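Local atomic coordinates of Csm3 (Thermoplasma volcanium, PDB entry 6AE2), a protein that probably binds RNA and cuts it as an endonuclease, as a RAMP-superfamily subunit of the type III-A CRISPR-Cas effector complex in antiviral defence. Residues Glu71-Pro76 against Asp142-Ile147. Residues are numbered along the deposited sequence; the frame is centred on the assembly and turned at random.
Sequences EPCDLP and DARNVI
Segment 71-76 of strand 71-78 comes nearest the turn after helix 140-143, where Leu75 CA lies 6.8 Å from Arg144 CA, and Pro76 CA lies 8.2 Å from Ile147 CA. Ala143 points its methyl at the strand. Cys73 SG touches Ala143 CB at 3.6 Å. Leu75 CD2 reaches Ala143 CB at 3.5 Å. Cys73 places its sulfur there by turning it opposite the backbone N (chi1 -155°). Leu75 CD2 also meets Arg144 CD at 3.6 Å, as the two side chains pass alongside each other, pointing opposite ways. The Arg144 chain bends at chi2 and chi3, which as modelled carries its guanidinium to the Asp74-Leu75 backbone. Poor order and an overly close approach leave this placement doubtful. Here a short helix and the strand entered after it pack against a strand of the antiparallel sheet of this RAMP-superfamily protein. Strand 62-67, at the sheet edge within this chain, pairs antiparallel with strand 71-78 through backbone bonds of Cys73 with Tyr65 and of Leu75 with Thr63. Further along, Pro76 CG sits against Ile147 CD1 at 3.7 Å. Val146 CG1 approaches Pro76 CG more loosely, at 4.1 Å. Val170 of strand 166-170 touches both Pro76 and Val146.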
ATOM      1  N   GLU A  71     -27.428  -1.257 -13.844  1.00 41.67           N
ATOM      2  CA  GLU A  71     -27.719  -1.272 -12.420  1.00 45.04           C
ATOM      3  C   GLU A  71     -26.991  -0.147 -11.704  1.00 46.95           C
ATOM      4  O   GLU A  71     -25.751  -0.128 -11.684  1.00 42.82           O
ATOM      5  CB  GLU A  71     -27.325  -2.625 -11.828  1.00 27.96           C
ATOM      6  CG  GLU A  71     -28.004  -2.963 -10.514  1.00 48.95           C
ATOM      7  CD  GLU A  71     -29.518  -2.917 -10.604  1.00 60.14           C
ATOM      8  OE1 GLU A  71     -30.077  -3.341 -11.639  1.00 66.17           O
ATOM      9  OE2 GLU A  71     -30.151  -2.460  -9.631  1.00 64.46           O
ATOM     10  N   PRO A  72     -27.711   0.803 -11.109  1.00 48.22           N
ATOM     11  CA  PRO A  72     -27.049   1.821 -10.285  1.00 43.86           C
ATOM     12  C   PRO A  72     -26.397   1.178  -9.070  1.00 36.67           C
ATOM     13  O   PRO A  72     -27.006   0.355  -8.382  1.00 37.98           O
ATOM     14  CB  PRO A  72     -28.193   2.761  -9.885  1.00 39.92           C
ATOM     15  CG  PRO A  72     -29.436   1.940 -10.054  1.00 45.54           C
ATOM     16  CD  PRO A  72     -29.163   1.032 -11.212  1.00 44.55           C
ATOM     17  N   CYS A  73     -25.148   1.558  -8.815  1.00 34.30           N
ATOM     18  CA  CYS A  73     -24.381   0.986  -7.722  1.00 37.89           C
ATOM     19  C   CYS A  73     -23.446   2.047  -7.165  1.00 37.14           C
ATOM     20  O   CYS A  73     -22.796   2.771  -7.924  1.00 38.28           O
ATOM     21  CB  CYS A  73     -23.582  -0.234  -8.190  1.00 43.66           C
ATOM     22  SG  CYS A  73     -23.191  -1.421  -6.897  1.00 62.73           S
ATOM     23  N   ASP A  74     -23.388   2.140  -5.841  1.00 36.46           N
ATOM     24  CA  ASP A  74     -22.427   3.001  -5.166  1.00 36.51           C
ATOM     25  C   ASP A  74     -21.114   2.242  -5.035  1.00 35.77           C
ATOM     26  O   ASP A  74     -21.076   1.162  -4.438  1.00 38.08           O
ATOM     27  CB  ASP A  74     -22.949   3.427  -3.794  1.00 41.04           C
ATOM     28  CG  ASP A  74     -24.035   4.481  -3.887  1.00 48.60           C
ATOM     29  OD1 ASP A  74     -24.139   5.134  -4.948  1.00 46.61           O
ATOM     30  OD2 ASP A  74     -24.786   4.656  -2.904  1.00 52.31           O
ATOM     31  N   LEU A  75     -20.047   2.792  -5.595  1.00 26.98           N
ATOM     32  CA  LEU A  75     -18.767   2.110  -5.660  1.00 29.46           C
ATOM     33  C   LEU A  75     -17.652   3.099  -5.369  1.00 31.11           C
ATOM     34  O   LEU A  75     -17.833   4.313  -5.537  1.00 26.60           O
ATOM     35  CB  LEU A  75     -18.555   1.461  -7.035  1.00 35.77           C
ATOM     36  CG  LEU A  75     -19.229   0.118  -7.311  1.00 36.14           C
ATOM     37  CD1 LEU A  75     -19.330  -0.107  -8.819  1.00 34.07           C
ATOM     38  CD2 LEU A  75     -18.441  -0.996  -6.635  1.00 40.67           C
ATOM     39  N   PRO A  76     -16.490   2.619  -4.926  1.00 35.75           N
ATOM     40  CA  PRO A  76     -15.390   3.532  -4.598  1.00 29.69           C
ATOM     41  C   PRO A  76     -14.914   4.330  -5.802  1.00 23.94           C
ATOM     42  O   PRO A  76     -15.038   3.906  -6.955  1.00 24.39           O
ATOM     43  CB  PRO A  76     -14.288   2.592  -4.097  1.00 28.62           C
ATOM     44  CG  PRO A  76     -15.010   1.398  -3.608  1.00 34.00           C
ATOM     45  CD  PRO A  76     -16.187   1.233  -4.524  1.00 34.75           C
ATOM     46  N   ASP A 142     -20.986  -8.462  -8.105  1.00 71.42           N
ATOM     47  CA  ASP A 142     -19.575  -8.378  -8.473  1.00 72.40           C
ATOM     48  C   ASP A 142     -18.967  -7.055  -8.031  1.00 68.58           C
ATOM     49  O   ASP A 142     -17.759  -6.979  -7.779  1.00 64.78           O
ATOM     50  CB  ASP A 142     -19.402  -8.530  -9.986  1.00 78.18           C
ATOM     51  CG  ASP A 142     -19.647  -9.942 -10.471  1.00 83.65           C
ATOM     52  OD1 ASP A 142     -19.388 -10.892  -9.705  1.00 89.59           O
ATOM     53  OD2 ASP A 142     -20.087 -10.099 -11.632  1.00 81.59           O
ATOM     54  N   ALA A 143     -19.791  -6.008  -7.941  1.00 70.04           N
ATOM     55  CA  ALA A 143     -19.339  -4.656  -7.641  1.00 66.63           C
ATOM     56  C   ALA A 143     -18.583  -4.595  -6.321  1.00 63.49           C
ATOM     57  O   ALA A 143     -17.356  -4.489  -6.322  1.00 62.07           O
ATOM     58  CB  ALA A 143     -20.523  -3.689  -7.617  1.00 65.34           C
ATOM     59  N   ARG A 144     -19.294  -4.675  -5.196  1.00 78.90           N
ATOM     60  CA  ARG A 144     -18.701  -4.488  -3.877  1.00 86.81           C
ATOM     61  C   ARG A 144     -18.078  -5.756  -3.300  1.00 85.94           C
ATOM     62  O   ARG A 144     -17.826  -5.817  -2.091  1.00 88.33           O
ATOM     63  CB  ARG A 144     -19.735  -3.913  -2.909  1.00103.63           C
ATOM     64  CG  ARG A 144     -20.563  -2.823  -3.563  1.00112.70           C
ATOM     65  CD  ARG A 144     -19.926  -1.450  -3.372  1.00116.38           C
ATOM     66  NE  ARG A 144     -19.756  -1.042  -1.978  1.00120.06           N
ATOM     67  CZ  ARG A 144     -19.770   0.229  -1.585  1.00121.14           C
ATOM     68  NH1 ARG A 144     -19.938   1.189  -2.478  1.00121.88           N
ATOM     69  NH2 ARG A 144     -19.618   0.548  -0.311  1.00122.22           N
ATOM     70  N   ASN A 145     -17.822  -6.769  -4.131  1.00 43.29           N
ATOM     71  CA  ASN A 145     -16.676  -7.627  -3.862  1.00 47.65           C
ATOM     72  C   ASN A 145     -15.406  -6.793  -3.788  1.00 53.35           C
ATOM     73  O   ASN A 145     -14.457  -7.155  -3.087  1.00 60.82           O
ATOM     74  CB  ASN A 145     -16.542  -8.689  -4.951  1.00 60.17           C
ATOM     75  CG  ASN A 145     -17.403  -9.906  -4.696  1.00 70.92           C
ATOM     76  OD1 ASN A 145     -18.407  -9.837  -3.989  1.00 71.75           O
ATOM     77  ND2 ASN A 145     -17.010 -11.036  -5.275  1.00 75.46           N
ATOM     78  N   VAL A 146     -15.380  -5.673  -4.517  1.00 46.72           N
ATOM     79  CA  VAL A 146     -14.262  -4.735  -4.507  1.00 36.66           C
ATOM     80  C   VAL A 146     -13.939  -4.271  -3.091  1.00 33.23           C
ATOM     81  O   VAL A 146     -12.796  -3.896  -2.799  1.00 31.28           O
ATOM     82  CB  VAL A 146     -14.599  -3.559  -5.455  1.00 31.78           C
ATOM     83  CG1 VAL A 146     -13.915  -2.268  -5.049  1.00 32.74           C
ATOM     84  CG2 VAL A 146     -14.259  -3.928  -6.893  1.00 27.53           C
ATOM     85  N   ILE A 147     -14.910  -4.315  -2.183  1.00 28.31           N
ATOM     86  CA  ILE A 147     -14.748  -3.743  -0.853  1.00 27.54           C
ATOM     87  C   ILE A 147     -14.647  -4.858   0.180  1.00 34.12           C
ATOM     88  O   ILE A 147     -15.499  -5.756   0.238  1.00 36.33           O
ATOM     89  CB  ILE A 147     -15.881  -2.756  -0.515  1.00 30.56           C
ATOM     90  CG1 ILE A 147     -15.559  -1.381  -1.118  1.00 33.79           C
ATOM     91  CG2 ILE A 147     -16.062  -2.644   0.988  1.00 25.71           C
ATOM     92  CD1 ILE A 147     -16.421  -0.257  -0.633  1.00 41.47           C
TER